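Local coordinates for glycosyl hydrolase (Rhizobium leguminosarum bv. trifolii, PDB 5NDX), which is a family 39 glycoside hydrolase, the bacterial orthologue of human alpha-L-iduronidase, and probably hydrolyses O-glycosidic bonds, at residues Leu65-Tyr73 / Gly98-Asp106. The protein carries 2 engineered substitutions. Sequence-based numbering, arbitrary orientation.
Sequences LSAKGGAGY and GNPSGLFTD. Unlike the reference sequence in segment 65-73: Leu65 (reference Val).
Ser101 supplies the polar link between the two segments. Its OG accepts a hydrogen bond from the backbone N of Ala67 at 2.7 Å, nearly straight at 165°. With OG anti to its own carbonyl carbon and beside the backbone N (chi1 -56°), it faces Ala67 N. It also lies against Ser66, 3.3 Å from CA.

Leu65, Pro100, Ala67, Leu103 and the Tyr73 ring make the apolar contacts. Pro100 packs its CB on Leu65 CB at 3.8 Å. The same CB comes at the Tyr73 ring obliquely, 3.9 Å from CE1. Leu103 reaches Ala67 CB with CD2, also at 3.9 Å.

Tyr73 OH lies at the edge of the Phe104 ring, near its plane, 4.2 Å from CE1. The two side chains cross at about a right angle.

Within 98-106, Asn99 ties itself to Phe104 through both ends of its amide. Its OD1 takes the N-H of Phe104 on an in-plane lone pair, and its ND2 donates to Phe104 O at 2.9 Å. Leu119 of helix 110-131 packs against Leu65 and Tyr73, and Trp116 meets Phe104 edge-to-face.

The site lies away from the ligand pocket. It joins the small hairpin of strands 66-67 and 73-74 to the loop between strand 91-95 and helix 110-131, two neighbouring beta-alpha connections of the TIM barrel.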
loop_
_atom_site.group_PDB
_atom_site.type_symbol
_atom_site.label_atom_id
_atom_site.label_comp_id
_atom_site.label_asym_id
_atom_site.label_seq_id
_atom_site.Cartn_x
_atom_site.Cartn_y
_atom_site.Cartn_z
ATOM N N LEU A 65 -25.045 3.850 1.762
ATOM C CA LEU A 65 -26.187 4.300 2.552
ATOM C C LEU A 65 -27.446 4.288 1.700
ATOM O O LEU A 65 -27.385 4.370 0.491
ATOM C CB LEU A 65 -25.949 5.717 3.065
ATOM C CG LEU A 65 -24.823 5.949 4.078
ATOM C CD1 LEU A 65 -24.920 7.365 4.581
ATOM C CD2 LEU A 65 -24.876 4.964 5.220
ATOM N N SER A 66 -28.591 4.201 2.349
ATOM C CA SER A 66 -29.860 4.479 1.657
ATOM C C SER A 66 -30.777 5.263 2.600
ATOM O O SER A 66 -30.624 5.196 3.833
ATOM C CB SER A 66 -30.503 3.184 1.120
ATOM O OG SER A 66 -30.699 2.308 2.199
ATOM N N ALA A 67 -31.647 6.082 2.005
ATOM C CA ALA A 67 -32.619 6.895 2.765
ATOM C C ALA A 67 -33.590 5.957 3.424
ATOM O O ALA A 67 -34.176 5.121 2.746
ATOM C CB ALA A 67 -33.397 7.829 1.855
ATOM N N LYS A 68 -33.720 6.076 4.740
ATOM C CA LYS A 68 -34.903 5.604 5.441
ATOM C C LYS A 68 -35.767 6.862 5.618
ATOM O O LYS A 68 -35.392 7.756 6.395
ATOM C CB LYS A 68 -34.552 4.923 6.783
ATOM C CG LYS A 68 -34.203 3.435 6.631
ATOM C CD LYS A 68 -34.563 2.570 7.845
ATOM C CE LYS A 68 -33.449 2.508 8.878
ATOM N NZ LYS A 68 -33.125 3.857 9.414
ATOM N N GLY A 69 -36.872 6.944 4.852
ATOM C CA GLY A 69 -37.842 8.049 4.929
ATOM C C GLY A 69 -37.892 8.639 6.330
ATOM O O GLY A 69 -38.155 7.926 7.307
ATOM N N GLY A 70 -37.592 9.930 6.430
ATOM C CA GLY A 70 -37.414 10.611 7.714
ATOM C C GLY A 70 -36.198 11.507 7.607
ATOM O O GLY A 70 -35.868 11.992 6.515
ATOM N N ALA A 71 -35.530 11.723 8.740
ATOM C CA ALA A 71 -34.232 12.435 8.780
ATOM C C ALA A 71 -33.095 11.620 8.121
ATOM O O ALA A 71 -32.287 12.150 7.327
ATOM C CB ALA A 71 -33.858 12.759 10.232
ATOM N N GLY A 72 -33.086 10.321 8.434
ATOM C CA GLY A 72 -31.877 9.516 8.413
ATOM C C GLY A 72 -31.786 8.400 7.393
ATOM O O GLY A 72 -32.521 8.350 6.405
ATOM N N TYR A 73 -30.862 7.490 7.666
ATOM C CA TYR A 73 -30.353 6.579 6.662
ATOM C C TYR A 73 -30.271 5.204 7.220
ATOM O O TYR A 73 -30.250 5.030 8.427
ATOM C CB TYR A 73 -28.969 7.033 6.255
ATOM C CG TYR A 73 -28.942 8.398 5.646
ATOM C CD1 TYR A 73 -29.215 8.578 4.296
ATOM C CD2 TYR A 73 -28.678 9.516 6.428
ATOM C CE1 TYR A 73 -29.181 9.836 3.718
ATOM C CE2 TYR A 73 -28.665 10.774 5.876
ATOM C CZ TYR A 73 -28.908 10.931 4.516
ATOM O OH TYR A 73 -28.869 12.193 3.967
ATOM N N GLY A 98 -20.431 9.955 -2.944
ATOM C CA GLY A 98 -21.543 9.045 -3.187
ATOM C C GLY A 98 -22.849 9.792 -2.959
ATOM O O GLY A 98 -22.847 10.961 -2.542
ATOM N N ASN A 99 -23.963 9.107 -3.196
ATOM C CA ASN A 99 -25.269 9.785 -3.250
ATOM C C ASN A 99 -26.350 8.847 -2.739
ATOM O O ASN A 99 -26.937 8.091 -3.516
ATOM C CB ASN A 99 -25.568 10.219 -4.696
ATOM C CG ASN A 99 -26.800 11.106 -4.801
ATOM O OD1 ASN A 99 -27.452 11.452 -3.805
ATOM N ND2 ASN A 99 -27.114 11.502 -6.013
ATOM N N PRO A 100 -26.592 8.866 -1.439
ATOM C CA PRO A 100 -27.498 7.857 -0.887
ATOM C C PRO A 100 -28.920 7.943 -1.481
ATOM O O PRO A 100 -29.534 8.997 -1.420
ATOM C CB PRO A 100 -27.519 8.178 0.602
ATOM C CG PRO A 100 -26.265 8.978 0.846
ATOM C CD PRO A 100 -26.112 9.790 -0.399
ATOM N N SER A 101 -29.377 6.834 -2.061
ATOM C CA SER A 101 -30.662 6.723 -2.744
ATOM C C SER A 101 -30.860 7.811 -3.806
ATOM O O SER A 101 -31.963 8.286 -3.961
ATOM C CB SER A 101 -31.808 6.782 -1.725
ATOM O OG SER A 101 -31.687 5.796 -0.726
ATOM N N GLY A 102 -29.804 8.241 -4.494
ATOM C CA GLY A 102 -29.903 9.355 -5.451
ATOM C C GLY A 102 -30.480 10.681 -4.933
ATOM O O GLY A 102 -30.862 11.523 -5.705
ATOM N N LEU A 103 -30.520 10.891 -3.632
ATOM C CA LEU A 103 -31.187 12.066 -3.052
ATOM C C LEU A 103 -30.608 13.409 -3.420
ATOM O O LEU A 103 -31.319 14.394 -3.339
ATOM C CB LEU A 103 -31.155 12.022 -1.529
ATOM C CG LEU A 103 -32.336 11.419 -0.792
ATOM C CD1 LEU A 103 -32.824 10.136 -1.443
ATOM C CD2 LEU A 103 -31.906 11.199 0.651
ATOM N N PHE A 104 -29.321 13.481 -3.725
ATOM C CA PHE A 104 -28.675 14.761 -3.990
ATOM C C PHE A 104 -28.684 15.011 -5.498
ATOM O O PHE A 104 -28.259 14.168 -6.261
ATOM C CB PHE A 104 -27.281 14.796 -3.344
ATOM C CG PHE A 104 -27.341 14.794 -1.835
ATOM C CD1 PHE A 104 -27.480 13.596 -1.131
ATOM C CD2 PHE A 104 -27.340 15.973 -1.134
ATOM C CE1 PHE A 104 -27.599 13.586 0.252
ATOM C CE2 PHE A 104 -27.464 15.977 0.255
ATOM C CZ PHE A 104 -27.588 14.786 0.951
ATOM N N THR A 105 -29.281 16.123 -5.927
ATOM C CA THR A 105 -29.394 16.484 -7.360
ATOM C C THR A 105 -28.912 17.894 -7.737
ATOM O O THR A 105 -28.781 18.182 -8.907
ATOM C CB THR A 105 -30.862 16.353 -7.782
ATOM O OG1 THR A 105 -31.669 17.118 -6.876
ATOM C CG2 THR A 105 -31.300 14.883 -7.726
ATOM N N ASP A 106 -28.554 18.727 -6.762
ATOM C CA ASP A 106 -28.297 20.145 -7.002
ATOM C C ASP A 106 -27.605 20.794 -5.808
ATOM O O ASP A 106 -28.248 21.104 -4.801
ATOM C CB ASP A 106 -29.614 20.894 -7.310
ATOM C CG ASP A 106 -29.397 22.353 -7.749
ATOM O OD1 ASP A 106 -28.248 22.755 -8.072
ATOM O OD2 ASP A 106 -30.411 23.092 -7.789
#